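Local coordinates for protein 3-methyladenine DNA glycosylase (Helicobacter pylori, PDB 1PU6) that removes 3-methyladenine from alkylated DNA by cleaving the bond between base and sugar, the opening step of base excision repair, at residues Glu6-Leu11 against Ala187-Thr192; Glu121-Gln126 against Asp135-Tyr140. One frame throughout, in Å; residues are numbered along the deposited sequence.

Contact 1: residues Glu6-Leu11 against Ala187-Thr192; sequences EILKAL and ALYENT
L8 and L188 meet branch against branch: CD1 of L188 rests against the CG-CD2 bond of L8, 3.8 Å from each of these L8 atoms, and the two side chains run past one another in opposite senses. With CG of L8 trans to the backbone N (chi1 176°), both of its methyls are brought to the loop 187-192. The second methyl, L8 CD1, approaches the phenol end of Y189, 4.2 Å from Y189 OH. Nearer the surface, K9 adds a looser touch through its CG, 4.3 Å from L188 CD2, before the rest of its side chain leads away.

No hydrogen bond joins the two segments. The ammonium of K9 turns back along its own helix to E6, forming a salt bridge of 3.2 Å between K9 NZ and E6 OE1 and approaching that oxygen from above the carboxylate plane. In the loop, the carbonyl of Y189 takes two hydrogen bonds from T192, one from the backbone N and a shorter one of 2.7 Å between T192 OG1 and Y189 O. E190, with phi 52°, is the C-prime residue of a Schellman motif that closes helix 182-187, and its N bonds to A187 O.

Y189 OH also hydrogen-bonds to the carboxylated lysine at position 205, fixing the far end of the ring. Helix 195-203 joins the same cluster, L198 packing on both L8 and Y189, so that helix 4-12 and the turn following helix 182-187 share it as a neighbour.

Contact 2: residues Glu121-Gln126 against Asp135-Tyr140; sequences EWLLDQ and DAILCY
L123 reaches across to two consecutive residues, I137 and L138; its CD1 touches both, and CD2 adds a second touch on I137. L123 CD1 lies 3.9 Å from L138 CD2 and 4.0 Å from I137 CG2, while its sister methyl L123 CD2 approaches I137 CD1 at 4.2 Å. L123 and L138 lie side by side, pointing opposite ways; toward I137 the side chains meet at a slant. With CG trans to the carbonyl carbon (chi1 -73°) and CD1 trans to CA, L123 carries that methyl to I137 and L138.

Helices 120-124 and 131-141, joined by a short glycine-containing turn, are the two arms of the helix-hairpin-helix motif, which in this family probably grips the DNA backbone; here the arms meet through buried apolar side chains.

L123 CD2 lies at the edge of the W122 indole, and Q126, just past the helix, folds back over one face of that ring. Q126 NE2 lies 3.4 Å above the centre of the indole and also bonds to W122 O at 3.0 Å, from above the carbonyl plane. The indole is set in turn by D107, which accepts from W122 NE1, and by F108, which meets it edge-to-face. On the second arm, the buried carboxylate of D135 is held by a salt bridge from R120 of the first arm and hydrogen bonds with Y167 and Q171, while I137 also packs on L34, A37 and V38 of helix 31-39.

In the fold
Both segments of contact 2 fall, in sequence, between the two of contact 1. The centres of the contacts lie 26 Å apart and their nearest atoms about 11 Å, so they do not touch. The centre of contact 2 lies about 9 Å from that of the chain, the centre of contact 1 about 20 Å, toward the periphery. Helix 195-203 touches both: L8 and Y189 of contact 1 rest on its L198, while Y140, from the segment 135-140, hydrogen-bonds to the carbonyl of A200 on the same helix. Contact 1 thus joins the early and late parts of the chain, whereas contact 2 belongs to the motif through which HhH-GPD glycosylases generally hold DNA beside the base-binding cleft.

Contact 1: residues Glu6-Leu11 against Ala187-Thr192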
# COMPACT_ATOMS: atom_id res chain seq x y z
N GLU A 6 16.63 -1.87 -14.89
CA GLU A 6 17.77 -2.71 -14.43
C GLU A 6 17.61 -3.27 -13.01
O GLU A 6 17.92 -4.47 -12.77
CB GLU A 6 19.11 -2.00 -14.61
CG GLU A 6 19.34 -1.53 -16.05
CD GLU A 6 19.53 -2.69 -17.02
OE1 GLU A 6 19.12 -2.53 -18.20
OE2 GLU A 6 20.09 -3.76 -16.63
N ILE A 7 17.08 -2.44 -12.11
CA ILE A 7 16.85 -2.84 -10.72
C ILE A 7 15.75 -3.91 -10.71
O ILE A 7 15.89 -4.92 -10.00
CB ILE A 7 16.45 -1.61 -9.86
CG1 ILE A 7 17.65 -0.65 -9.75
CG2 ILE A 7 15.95 -2.04 -8.45
CD1 ILE A 7 17.32 0.69 -9.12
N LEU A 8 14.66 -3.69 -11.46
CA LEU A 8 13.57 -4.68 -11.54
C LEU A 8 14.11 -6.05 -11.99
O LEU A 8 13.83 -7.09 -11.35
CB LEU A 8 12.45 -4.22 -12.46
CG LEU A 8 11.31 -5.26 -12.67
CD1 LEU A 8 10.65 -5.71 -11.34
CD2 LEU A 8 10.21 -4.69 -13.61
N LYS A 9 14.89 -6.07 -13.08
CA LYS A 9 15.47 -7.35 -13.51
C LYS A 9 16.32 -8.02 -12.41
O LYS A 9 16.24 -9.25 -12.18
CB LYS A 9 16.31 -7.14 -14.80
CG LYS A 9 15.47 -6.85 -16.03
CD LYS A 9 16.29 -6.82 -17.33
CE LYS A 9 17.17 -5.58 -17.37
NZ LYS A 9 18.08 -5.51 -18.55
N ALA A 10 17.17 -7.22 -11.75
CA ALA A 10 18.04 -7.77 -10.69
C ALA A 10 17.25 -8.36 -9.53
O ALA A 10 17.54 -9.49 -9.05
CB ALA A 10 19.00 -6.68 -10.18
N LEU A 11 16.22 -7.65 -9.10
CA LEU A 11 15.43 -8.14 -7.98
C LEU A 11 14.60 -9.36 -8.39
O LEU A 11 14.45 -10.35 -7.61
CB LEU A 11 14.53 -7.02 -7.44
CG LEU A 11 15.26 -5.89 -6.67
CD1 LEU A 11 14.30 -4.75 -6.35
CD2 LEU A 11 15.91 -6.44 -5.36
N ALA A 187 7.19 -8.51 -20.42
CA ALA A 187 7.67 -9.83 -20.87
C ALA A 187 8.35 -10.64 -19.76
O ALA A 187 8.43 -11.91 -19.84
CB ALA A 187 8.57 -9.64 -22.11
N LEU A 188 8.81 -9.97 -18.69
CA LEU A 188 9.33 -10.67 -17.49
C LEU A 188 8.28 -11.62 -16.88
O LEU A 188 8.64 -12.60 -16.17
CB LEU A 188 9.77 -9.68 -16.38
CG LEU A 188 10.98 -8.77 -16.67
CD1 LEU A 188 11.17 -7.85 -15.49
CD2 LEU A 188 12.25 -9.65 -16.87
N TYR A 189 7.01 -11.32 -17.16
CA TYR A 189 5.89 -12.10 -16.66
C TYR A 189 5.14 -12.78 -17.80
O TYR A 189 3.96 -13.13 -17.64
CB TYR A 189 4.95 -11.16 -15.87
CG TYR A 189 5.65 -10.51 -14.69
CD1 TYR A 189 5.74 -11.16 -13.42
CD2 TYR A 189 6.26 -9.25 -14.83
CE1 TYR A 189 6.40 -10.53 -12.32
CE2 TYR A 189 6.93 -8.64 -13.77
CZ TYR A 189 7.01 -9.28 -12.51
OH TYR A 189 7.69 -8.63 -11.48
N GLU A 190 5.81 -12.93 -18.94
CA GLU A 190 5.24 -13.57 -20.13
C GLU A 190 3.88 -12.93 -20.51
O GLU A 190 2.96 -13.61 -20.98
CB GLU A 190 5.15 -15.11 -19.90
CG GLU A 190 6.53 -15.68 -19.52
CD GLU A 190 6.62 -17.20 -19.42
OE1 GLU A 190 5.61 -17.84 -19.08
OE2 GLU A 190 7.73 -17.75 -19.66
N ASN A 191 3.79 -11.61 -20.36
CA ASN A 191 2.60 -10.82 -20.71
C ASN A 191 1.35 -11.30 -19.96
O ASN A 191 0.24 -11.16 -20.49
CB ASN A 191 2.35 -10.82 -22.26
CG ASN A 191 3.48 -10.17 -23.04
OD1 ASN A 191 4.32 -9.47 -22.46
ND2 ASN A 191 3.49 -10.37 -24.37
N THR A 192 1.51 -11.86 -18.75
CA THR A 192 0.37 -12.37 -17.96
C THR A 192 -0.18 -11.43 -16.94
O THR A 192 -1.28 -11.68 -16.39
CB THR A 192 0.67 -13.71 -17.25
OG1 THR A 192 1.70 -13.55 -16.28
CG2 THR A 192 1.17 -14.74 -18.22

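Contact 2: residues Glu121-Gln126 against Asp135-Tyr140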
# COMPACT_ATOMS: atom_id res chain seq x y z
N GLU A 121 -4.96 13.07 -5.31
CA GLU A 121 -5.15 14.34 -4.60
C GLU A 121 -6.36 14.29 -3.66
O GLU A 121 -6.33 14.92 -2.58
CB GLU A 121 -5.25 15.48 -5.62
CG GLU A 121 -3.91 15.69 -6.37
CD GLU A 121 -3.65 14.61 -7.47
OE1 GLU A 121 -2.43 14.31 -7.73
OE2 GLU A 121 -4.62 13.99 -8.08
N TRP A 122 -7.41 13.56 -4.06
CA TRP A 122 -8.53 13.36 -3.16
C TRP A 122 -8.05 12.67 -1.83
O TRP A 122 -8.38 13.10 -0.71
CB TRP A 122 -9.61 12.52 -3.87
CG TRP A 122 -10.89 12.47 -3.04
CD1 TRP A 122 -12.01 13.29 -3.18
CD2 TRP A 122 -11.20 11.55 -1.97
NE1 TRP A 122 -12.94 12.98 -2.20
CE2 TRP A 122 -12.51 11.87 -1.50
CE3 TRP A 122 -10.51 10.46 -1.38
CZ2 TRP A 122 -13.12 11.18 -0.40
CZ3 TRP A 122 -11.16 9.74 -0.32
CH2 TRP A 122 -12.43 10.14 0.16
N LEU A 123 -7.21 11.66 -1.97
CA LEU A 123 -6.72 10.91 -0.74
C LEU A 123 -5.82 11.83 0.14
O LEU A 123 -5.94 11.83 1.39
CB LEU A 123 -5.95 9.68 -1.17
CG LEU A 123 -6.87 8.57 -1.72
CD1 LEU A 123 -5.99 7.51 -2.44
CD2 LEU A 123 -7.72 7.91 -0.56
N LEU A 124 -4.98 12.65 -0.53
CA LEU A 124 -4.11 13.56 0.23
C LEU A 124 -4.89 14.65 0.96
O LEU A 124 -4.39 15.22 1.96
CB LEU A 124 -3.03 14.20 -0.67
CG LEU A 124 -2.06 13.14 -1.19
CD1 LEU A 124 -1.21 13.80 -2.32
CD2 LEU A 124 -1.15 12.51 -0.09
N ASP A 125 -6.11 14.96 0.50
CA ASP A 125 -6.98 15.87 1.20
C ASP A 125 -7.71 15.27 2.42
O ASP A 125 -8.51 15.97 3.10
CB ASP A 125 -7.99 16.49 0.22
CG ASP A 125 -7.32 17.58 -0.64
OD1 ASP A 125 -7.82 17.89 -1.76
OD2 ASP A 125 -6.30 18.16 -0.22
N GLN A 126 -7.45 14.00 2.70
CA GLN A 126 -8.01 13.34 3.88
C GLN A 126 -6.94 13.49 5.00
O GLN A 126 -5.82 12.98 4.87
CB GLN A 126 -8.29 11.86 3.58
CG GLN A 126 -9.17 11.66 2.30
CD GLN A 126 -10.42 12.53 2.31
OE1 GLN A 126 -11.16 12.51 3.30
NE2 GLN A 126 -10.70 13.25 1.20
N ASP A 135 -0.64 6.35 -1.96
CA ASP A 135 -0.23 5.52 -3.13
C ASP A 135 -0.46 4.03 -2.89
O ASP A 135 -0.79 3.27 -3.84
CB ASP A 135 1.21 5.80 -3.44
CG ASP A 135 1.38 7.16 -4.11
OD1 ASP A 135 2.52 7.69 -4.13
OD2 ASP A 135 0.41 7.82 -4.57
N ALA A 136 -0.28 3.58 -1.64
CA ALA A 136 -0.53 2.15 -1.34
C ALA A 136 -2.02 1.83 -1.50
O ALA A 136 -2.40 0.74 -1.99
CB ALA A 136 -0.04 1.80 0.09
N ILE A 137 -2.90 2.79 -1.14
CA ILE A 137 -4.32 2.58 -1.41
C ILE A 137 -4.56 2.50 -2.94
O ILE A 137 -5.26 1.60 -3.46
CB ILE A 137 -5.16 3.74 -0.77
CG1 ILE A 137 -5.09 3.66 0.77
CG2 ILE A 137 -6.65 3.73 -1.33
CD1 ILE A 137 -5.63 4.95 1.50
N LEU A 138 -4.00 3.47 -3.70
CA LEU A 138 -4.22 3.46 -5.17
C LEU A 138 -3.74 2.16 -5.86
O LEU A 138 -4.45 1.57 -6.73
CB LEU A 138 -3.51 4.63 -5.86
CG LEU A 138 -4.14 5.98 -5.52
CD1 LEU A 138 -3.25 7.14 -5.96
CD2 LEU A 138 -5.56 6.17 -6.05
N CYS A 139 -2.55 1.70 -5.48
CA CYS A 139 -2.02 0.46 -6.09
C CYS A 139 -2.69 -0.79 -5.53
O CYS A 139 -3.29 -1.57 -6.28
CB CYS A 139 -0.47 0.39 -5.85
SG CYS A 139 0.23 -1.08 -6.58
N TYR A 140 -2.59 -1.00 -4.21
CA TYR A 140 -2.94 -2.30 -3.63
C TYR A 140 -4.41 -2.46 -3.27
O TYR A 140 -4.85 -3.59 -3.04
CB TYR A 140 -2.12 -2.55 -2.35
CG TYR A 140 -0.65 -2.63 -2.68
CD1 TYR A 140 -0.10 -3.85 -3.20
CD2 TYR A 140 0.22 -1.55 -2.38
CE1 TYR A 140 1.27 -3.99 -3.45
CE2 TYR A 140 1.62 -1.67 -2.64
CZ TYR A 140 2.11 -2.90 -3.17
OH TYR A 140 3.45 -2.98 -3.45